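Local coordinates for sialyltransferase 0160 (PDB 4R84), which probably transfers sialic acid from its CMP-activated donor to an acceptor glycan, as a bacterial glycosyltransferase of the GT-B structural group, at residues 58-63 and 96-101; 49-54 and 107-112. One frame throughout, in Å; residues are numbered along the deposited sequence.

Contact 1: 58-63 and 96-101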
ATOM      1  N   LEU A  58      44.001  16.114  23.232  1.00 42.66           N
ATOM      2  CA  LEU A  58      45.058  16.002  24.223  1.00 49.97           C
ATOM      3  C   LEU A  58      44.946  14.659  24.940  1.00 50.93           C
ATOM      4  O   LEU A  58      45.943  13.989  25.193  1.00 42.39           O
ATOM      5  CB  LEU A  58      44.996  17.159  25.223  1.00 45.30           C
ATOM      6  CG  LEU A  58      45.328  18.545  24.671  1.00 53.66           C
ATOM      7  CD1 LEU A  58      45.017  19.610  25.700  1.00 55.21           C
ATOM      8  CD2 LEU A  58      46.800  18.610  24.270  1.00 52.93           C
ATOM      9  N   SER A  59      43.718  14.287  25.283  1.00 42.41           N
ATOM     10  CA  SER A  59      43.440  12.973  25.849  1.00 39.84           C
ATOM     11  C   SER A  59      42.055  12.505  25.398  1.00 34.82           C
ATOM     12  O   SER A  59      41.208  13.320  25.049  1.00 33.48           O
ATOM     13  CB  SER A  59      43.533  13.013  27.374  1.00 44.93           C
ATOM     14  OG  SER A  59      42.568  13.896  27.914  1.00 46.26           O
ATOM     15  N   HIS A  60      41.836  11.197  25.397  1.00 34.98           N
ATOM     16  CA  HIS A  60      40.563  10.655  24.908  1.00 32.72           C
ATOM     17  C   HIS A  60      40.353   9.229  25.392  1.00 37.66           C
ATOM     18  O   HIS A  60      41.312   8.524  25.709  1.00 32.72           O
ATOM     19  CB  HIS A  60      40.515  10.725  23.380  1.00 35.40           C
ATOM     20  CG  HIS A  60      41.661  10.037  22.701  1.00 45.62           C
ATOM     21  ND1 HIS A  60      41.695   8.677  22.478  1.00 42.68           N
ATOM     22  CD2 HIS A  60      42.823  10.527  22.202  1.00 45.92           C
ATOM     23  CE1 HIS A  60      42.823   8.360  21.867  1.00 53.49           C
ATOM     24  NE2 HIS A  60      43.527   9.465  21.689  1.00 43.61           N
ATOM     25  N   SER A  61      39.090   8.805  25.458  1.00 36.24           N
ATOM     26  CA  SER A  61      38.784   7.444  25.879  1.00 32.86           C
ATOM     27  C   SER A  61      37.372   7.029  25.484  1.00 30.07           C
ATOM     28  O   SER A  61      36.492   7.871  25.361  1.00 29.72           O
ATOM     29  CB  SER A  61      38.936   7.302  27.389  1.00 34.81           C
ATOM     30  OG  SER A  61      37.971   8.092  28.045  1.00 34.86           O
ATOM     31  N   TRP A  62      37.203   5.728  25.266  1.00 31.92           N
ATOM     32  CA  TRP A  62      35.887   5.101  25.144  1.00 35.17           C
ATOM     33  C   TRP A  62      35.653   4.238  26.377  1.00 35.46           C
ATOM     34  O   TRP A  62      36.592   3.629  26.908  1.00 34.34           O
ATOM     35  CB  TRP A  62      35.797   4.227  23.887  1.00 34.20           C
ATOM     36  CG  TRP A  62      35.537   4.945  22.597  1.00 27.01           C
ATOM     37  CD1 TRP A  62      36.454   5.252  21.630  1.00 32.98           C
ATOM     38  CD2 TRP A  62      34.281   5.426  22.125  1.00 26.24           C
ATOM     39  NE1 TRP A  62      35.841   5.898  20.587  1.00 32.93           N
ATOM     40  CE2 TRP A  62      34.505   6.016  20.866  1.00 32.72           C
ATOM     41  CE3 TRP A  62      32.985   5.405  22.638  1.00 25.50           C
ATOM     42  CZ2 TRP A  62      33.483   6.592  20.123  1.00 28.08           C
ATOM     43  CZ3 TRP A  62      31.969   5.984  21.902  1.00 27.34           C
ATOM     44  CH2 TRP A  62      32.221   6.561  20.653  1.00 28.27           C
ATOM     45  N   GLU A  63      34.411   4.194  26.831  1.00 28.63           N
ATOM     46  CA  GLU A  63      33.995   3.293  27.896  1.00 38.56           C
ATOM     47  C   GLU A  63      32.584   2.788  27.608  1.00 29.14           C
ATOM     48  O   GLU A  63      31.772   3.492  27.002  1.00 30.12           O
ATOM     49  CB  GLU A  63      34.060   3.970  29.262  1.00 53.31           C
ATOM     50  CG  GLU A  63      33.224   5.220  29.391  1.00 62.90           C
ATOM     51  CD  GLU A  63      33.332   5.841  30.774  1.00 73.25           C
ATOM     52  OE1 GLU A  63      33.799   6.997  30.864  1.00 77.49           O
ATOM     53  OE2 GLU A  63      32.964   5.175  31.767  1.00 73.57           O
ATOM     54  N   PHE A  96      27.759   3.352  24.823  1.00 26.09           N
ATOM     55  CA  PHE A  96      29.195   3.712  24.781  1.00 22.98           C
ATOM     56  C   PHE A  96      29.358   5.216  24.945  1.00 26.05           C
ATOM     57  O   PHE A  96      28.560   5.993  24.424  1.00 29.66           O
ATOM     58  CB  PHE A  96      29.844   3.246  23.479  1.00 32.00           C
ATOM     59  CG  PHE A  96      29.700   1.774  23.239  1.00 32.34           C
ATOM     60  CD1 PHE A  96      30.602   0.877  23.782  1.00 26.82           C
ATOM     61  CD2 PHE A  96      28.623   1.281  22.514  1.00 27.94           C
ATOM     62  CE1 PHE A  96      30.461  -0.492  23.566  1.00 31.29           C
ATOM     63  CE2 PHE A  96      28.480  -0.075  22.299  1.00 28.78           C
ATOM     64  CZ  PHE A  96      29.397  -0.965  22.826  1.00 28.43           C
ATOM     65  N   THR A  97      30.373   5.621  25.707  1.00 28.75           N
ATOM     66  CA  THR A  97      30.648   7.040  25.898  1.00 34.52           C
ATOM     67  C   THR A  97      32.083   7.373  25.494  1.00 31.49           C
ATOM     68  O   THR A  97      33.049   6.734  25.949  1.00 28.04           O
ATOM     69  CB  THR A  97      30.399   7.466  27.357  1.00 31.72           C
ATOM     70  OG1 THR A  97      28.997   7.426  27.626  1.00 31.75           O
ATOM     71  CG2 THR A  97      30.905   8.879  27.611  1.00 38.89           C
ATOM     72  N   PHE A  98      32.219   8.348  24.599  1.00 28.07           N
ATOM     73  CA  PHE A  98      33.537   8.858  24.245  1.00 30.84           C
ATOM     74  C   PHE A  98      33.756  10.176  24.966  1.00 29.89           C
ATOM     75  O   PHE A  98      32.870  11.030  25.000  1.00 28.34           O
ATOM     76  CB  PHE A  98      33.674   9.056  22.734  1.00 29.80           C
ATOM     77  CG  PHE A  98      34.966   9.711  22.327  1.00 29.87           C
ATOM     78  CD1 PHE A  98      36.095   8.945  22.099  1.00 33.25           C
ATOM     79  CD2 PHE A  98      35.053  11.095  22.190  1.00 32.45           C
ATOM     80  CE1 PHE A  98      37.302   9.544  21.731  1.00 37.56           C
ATOM     81  CE2 PHE A  98      36.250  11.701  21.824  1.00 29.63           C
ATOM     82  CZ  PHE A  98      37.372  10.925  21.590  1.00 36.88           C
ATOM     83  N   LYS A  99      34.939  10.338  25.542  1.00 29.52           N
ATOM     84  CA  LYS A  99      35.328  11.603  26.153  1.00 42.08           C
ATOM     85  C   LYS A  99      36.630  12.068  25.530  1.00 37.32           C
ATOM     86  O   LYS A  99      37.602  11.324  25.497  1.00 36.05           O
ATOM     87  CB  LYS A  99      35.494  11.464  27.670  1.00 52.09           C
ATOM     88  CG  LYS A  99      34.197  11.223  28.417  1.00 59.55           C
ATOM     89  CD  LYS A  99      34.439  10.889  29.881  1.00 66.53           C
ATOM     90  CE  LYS A  99      33.127  10.574  30.585  1.00 69.60           C
ATOM     91  NZ  LYS A  99      33.343  10.057  31.963  1.00 76.57           N
ATOM     92  N   GLY A 100      36.640  13.294  25.021  1.00 42.20           N
ATOM     93  CA  GLY A 100      37.847  13.843  24.432  1.00 46.52           C
ATOM     94  C   GLY A 100      38.062  15.250  24.946  1.00 40.65           C
ATOM     95  O   GLY A 100      37.143  16.069  24.979  1.00 35.30           O
ATOM     96  N   ILE A 101      39.300  15.547  25.318  1.00 37.81           N
ATOM     97  CA  ILE A 101      39.613  16.847  25.876  1.00 42.22           C
ATOM     98  C   ILE A 101      40.682  17.511  25.037  1.00 44.72           C
ATOM     99  O   ILE A 101      41.691  16.893  24.707  1.00 47.28           O
ATOM    100  CB  ILE A 101      40.082  16.721  27.337  1.00 51.57           C
ATOM    101  CG1 ILE A 101      38.994  16.049  28.181  1.00 51.40           C
ATOM    102  CG2 ILE A 101      40.427  18.079  27.909  1.00 52.48           C
ATOM    103  CD1 ILE A 101      39.463  15.618  29.555  1.00 56.55           C
TER
HETATM  104  O   HOH W   1      35.043   7.515  27.851  1.00 34.26           O
HETATM  105  O   HOH W   2      38.857  10.692  28.484  1.00 43.55           O
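Ser61 and Lys99 face each other as a hydrogen-bonded pair of antiparallel strands, with Lys99 N giving its proton to Ser61 O at 2.9 Å and Ser61 N returning one to Lys99 O. Glu63 and Thr97 pair likewise. At the other end a classic beta bulge breaks the alternation: Leu58 N and Ser59 N both turn to Ile101 O in weak bonds, while Ile101 N donates to Ser59 O almost straight, at 170°. On the face carrying Ser61, Glu63 and Lys99, the carboxylate of Glu63 meets the ammonium of the extended Lys99 in a long salt bridge, OE1 to NZ 3.3 Å. Ser61 OG is hydrogen-bonded to two waters, which link it to Thr97 O and, more weakly, to Lys99 O. On the reverse face Phe98 CB sits over the indole, 3.4 Å from the centroid of the Trp62 six-membered ring and 4° off its normal. With CG anti to the backbone N (chi1 174°), the Phe98 ring is carried on toward His60, Phe98 CZ lying 3.6 Å from His60 CB, and turns its edge to Trp62 CD1. Trp62 NE1 donates to Ile79 O, and Phe81 and Phe57 add edge-to-face partners to Trp62 and Phe98. This strand pair of the PKD-like domain thus has two unlike faces, one hydrated and charged, the other aromatic and buried at Trp62 and Phe98, with partly exposed His60 at its margin.

Contact 2: 49-54 and 107-112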
ATOM      1  N   THR A  49      32.156   6.333  16.786  1.00 31.29           N
ATOM      2  CA  THR A  49      33.022   7.461  16.470  1.00 30.46           C
ATOM      3  C   THR A  49      32.494   8.698  17.194  1.00 27.85           C
ATOM      4  O   THR A  49      31.300   8.784  17.491  1.00 27.93           O
ATOM      5  CB  THR A  49      33.074   7.713  14.945  1.00 37.86           C
ATOM      6  OG1 THR A  49      34.105   8.655  14.631  1.00 48.89           O
ATOM      7  CG2 THR A  49      31.738   8.229  14.442  1.00 38.14           C
ATOM      8  N   PRO A  50      33.383   9.650  17.520  1.00 31.84           N
ATOM      9  CA  PRO A  50      32.855  10.883  18.111  1.00 33.96           C
ATOM     10  C   PRO A  50      31.969  11.640  17.133  1.00 30.92           C
ATOM     11  O   PRO A  50      32.239  11.636  15.934  1.00 35.71           O
ATOM     12  CB  PRO A  50      34.121  11.686  18.440  1.00 34.46           C
ATOM     13  CG  PRO A  50      35.219  10.639  18.547  1.00 28.05           C
ATOM     14  CD  PRO A  50      34.856   9.613  17.519  1.00 32.85           C
ATOM     15  N   ILE A  51      30.913  12.260  17.645  1.00 35.15           N
ATOM     16  CA  ILE A  51      30.010  13.059  16.833  1.00 37.87           C
ATOM     17  C   ILE A  51      30.442  14.523  16.802  1.00 43.95           C
ATOM     18  O   ILE A  51      30.529  15.162  17.851  1.00 41.91           O
ATOM     19  CB  ILE A  51      28.564  12.977  17.348  1.00 43.92           C
ATOM     20  CG1 ILE A  51      28.063  11.536  17.286  1.00 46.48           C
ATOM     21  CG2 ILE A  51      27.664  13.909  16.545  1.00 39.03           C
ATOM     22  CD1 ILE A  51      28.378  10.848  15.974  1.00 52.03           C
ATOM     23  N   ASP A  52      30.709  15.038  15.603  1.00 51.90           N
ATOM     24  CA  ASP A  52      31.077  16.444  15.401  1.00 60.22           C
ATOM     25  C   ASP A  52      32.191  16.919  16.323  1.00 60.46           C
ATOM     26  O   ASP A  52      32.068  17.956  16.975  1.00 61.42           O
ATOM     27  CB  ASP A  52      29.857  17.355  15.599  1.00 71.53           C
ATOM     28  CG  ASP A  52      28.759  17.098  14.585  1.00 78.58           C
ATOM     29  OD1 ASP A  52      29.059  16.571  13.491  1.00 82.92           O
ATOM     30  OD2 ASP A  52      27.594  17.438  14.882  1.00 77.11           O
ATOM     31  N   ALA A  53      33.276  16.159  16.367  1.00 47.59           N
ATOM     32  CA  ALA A  53      34.399  16.485  17.233  1.00 51.41           C
ATOM     33  C   ALA A  53      35.665  16.635  16.387  1.00 45.84           C
ATOM     34  O   ALA A  53      35.690  16.219  15.231  1.00 41.72           O
ATOM     35  CB  ALA A  53      34.576  15.408  18.306  1.00 47.31           C
ATOM     36  N   PRO A  54      36.723  17.231  16.953  1.00 46.60           N
ATOM     37  CA  PRO A  54      37.980  17.317  16.203  1.00 52.06           C
ATOM     38  C   PRO A  54      38.551  15.931  15.940  1.00 54.03           C
ATOM     39  O   PRO A  54      38.108  14.965  16.562  1.00 53.90           O
ATOM     40  CB  PRO A  54      38.892  18.116  17.138  1.00 53.47           C
ATOM     41  CG  PRO A  54      37.956  18.907  17.975  1.00 55.79           C
ATOM     42  CD  PRO A  54      36.790  17.996  18.208  1.00 45.32           C
ATOM     43  N   TYR A 107      34.680  17.254  24.771  1.00 39.55           N
ATOM     44  CA  TYR A 107      33.748  16.627  23.852  1.00 39.73           C
ATOM     45  C   TYR A 107      33.300  15.321  24.457  1.00 41.48           C
ATOM     46  O   TYR A 107      34.112  14.469  24.805  1.00 37.11           O
ATOM     47  CB  TYR A 107      34.406  16.388  22.497  1.00 38.06           C
ATOM     48  CG  TYR A 107      34.827  17.652  21.802  1.00 41.61           C
ATOM     49  CD1 TYR A 107      36.088  18.196  22.018  1.00 39.79           C
ATOM     50  CD2 TYR A 107      33.969  18.304  20.931  1.00 44.30           C
ATOM     51  CE1 TYR A 107      36.478  19.358  21.387  1.00 47.11           C
ATOM     52  CE2 TYR A 107      34.345  19.463  20.298  1.00 43.17           C
ATOM     53  CZ  TYR A 107      35.600  19.990  20.529  1.00 49.75           C
ATOM     54  OH  TYR A 107      35.982  21.145  19.891  1.00 54.06           O
ATOM     55  N   ILE A 108      31.990  15.152  24.541  1.00 38.32           N
ATOM     56  CA  ILE A 108      31.428  13.890  24.971  1.00 41.19           C
ATOM     57  C   ILE A 108      30.451  13.408  23.913  1.00 29.81           C
ATOM     58  O   ILE A 108      29.650  14.190  23.398  1.00 29.01           O
ATOM     59  CB  ILE A 108      30.725  14.007  26.337  1.00 36.72           C
ATOM     60  CG1 ILE A 108      31.741  14.337  27.436  1.00 42.05           C
ATOM     61  CG2 ILE A 108      29.998  12.714  26.669  1.00 38.43           C
ATOM     62  CD1 ILE A 108      31.111  14.471  28.797  1.00 42.46           C
ATOM     63  N   THR A 109      30.593  12.144  23.533  1.00 24.84           N
ATOM     64  CA  THR A 109      29.635  11.492  22.652  1.00 24.99           C
ATOM     65  C   THR A 109      29.034  10.291  23.362  1.00 27.28           C
ATOM     66  O   THR A 109      29.765   9.413  23.844  1.00 30.18           O
ATOM     67  CB  THR A 109      30.284  11.022  21.329  1.00 36.60           C
ATOM     68  OG1 THR A 109      30.529  12.148  20.477  1.00 37.26           O
ATOM     69  CG2 THR A 109      29.379  10.018  20.598  1.00 32.19           C
ATOM     70  N   ASN A 110      27.704  10.244  23.415  1.00 25.52           N
ATOM     71  CA  ASN A 110      27.012   9.103  23.979  1.00 24.60           C
ATOM     72  C   ASN A 110      26.232   8.390  22.880  1.00 21.21           C
ATOM     73  O   ASN A 110      25.366   8.976  22.258  1.00 23.88           O
ATOM     74  CB  ASN A 110      26.076   9.533  25.107  1.00 23.81           C
ATOM     75  CG  ASN A 110      26.796  10.287  26.211  1.00 28.10           C
ATOM     76  OD1 ASN A 110      27.800   9.817  26.746  1.00 34.69           O
ATOM     77  ND2 ASN A 110      26.291  11.468  26.544  1.00 30.55           N
ATOM     78  N   THR A 111      26.588   7.143  22.610  1.00 21.65           N
ATOM     79  CA  THR A 111      25.921   6.396  21.568  1.00 25.59           C
ATOM     80  C   THR A 111      25.278   5.150  22.144  1.00 25.71           C
ATOM     81  O   THR A 111      25.930   4.365  22.815  1.00 24.95           O
ATOM     82  CB  THR A 111      26.894   6.002  20.452  1.00 30.28           C
ATOM     83  OG1 THR A 111      27.399   7.186  19.819  1.00 28.95           O
ATOM     84  CG2 THR A 111      26.185   5.122  19.421  1.00 25.76           C
ATOM     85  N   THR A 112      23.994   4.968  21.877  1.00 23.77           N
ATOM     86  CA  THR A 112      23.305   3.777  22.340  1.00 25.88           C
ATOM     87  C   THR A 112      22.957   2.907  21.156  1.00 21.96           C
ATOM     88  O   THR A 112      22.233   3.339  20.267  1.00 25.17           O
ATOM     89  CB  THR A 112      22.038   4.129  23.098  1.00 30.76           C
ATOM     90  OG1 THR A 112      22.386   5.001  24.173  1.00 34.94           O
ATOM     91  CG2 THR A 112      21.366   2.873  23.632  1.00 29.67           C
TER
HETATM   92  O   HOH W   3      29.311   6.993  17.736  1.00 29.60           O
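Pro54 lies over one face of the Tyr107 ring, the two side chains arriving from opposite directions. Pro54 CD stands 3.5 Å from the Tyr107 ring centroid and 19° off the normal, a CH-pi contact shifted toward the rim, where Pro54 CD comes to 3.3 Å from Tyr107 CZ. Pro54 CG reaches on to the hydroxyl end, 3.5 Å from Tyr107 OH. Ala53 CB approaches the same ring obliquely, 4.0 Å from Tyr107 CD2. The irregular segment 49-54 connects strands 45-48 and 59-66, consistent with the immunoglobulin-like beta-sandwich of PKD domains, and runs across strand 106-125, whose Tyr107, Thr109 and Thr111 point toward the loop, Ile108 and Asn110 away from it. Two residues along from the tyrosine, Thr109 sets its OG1 beside its own backbone N (chi1 -74°), and from there the hydroxyl accepts the proton of Ile51 N at 2.9 Å in a nearly straight bond of 174°. Thr109 CG2 meets Ile51 CG1 at 3.9 Å, the two side chains crossing at about a right angle. Farther on, a water accepts from Thr49 N and donates to Thr111 OG1, 2.8 Å away, and that hydroxyl is also hydrogen-bonded to Asn36 OD1.

In the fold
Contacts 1 and 2 lie side by side in the PKD-like domain, their centres about 8 Å apart. Both reach the same sheet, in which strands 92-101 and 106-125 are antiparallel neighbours; segment 49-54 is a loop packed against it. Probable backbone hydrogen bonds tie them, from Phe98 N to Thr109 O at 2.8 Å and from Tyr107 N to Gly100 O at 2.7 Å. Pro50 CG packs 3.6 Å from Phe98 CE2, and Thr49 N lies at the same distance from Trp62 CZ2, bringing the loop onto the aromatic face of contact 1. The centres lie peripherally, about 46 and 39 Å from the chain's centre. The donor-pocket residues all fall between 128 and 453, so neither contact supplies any.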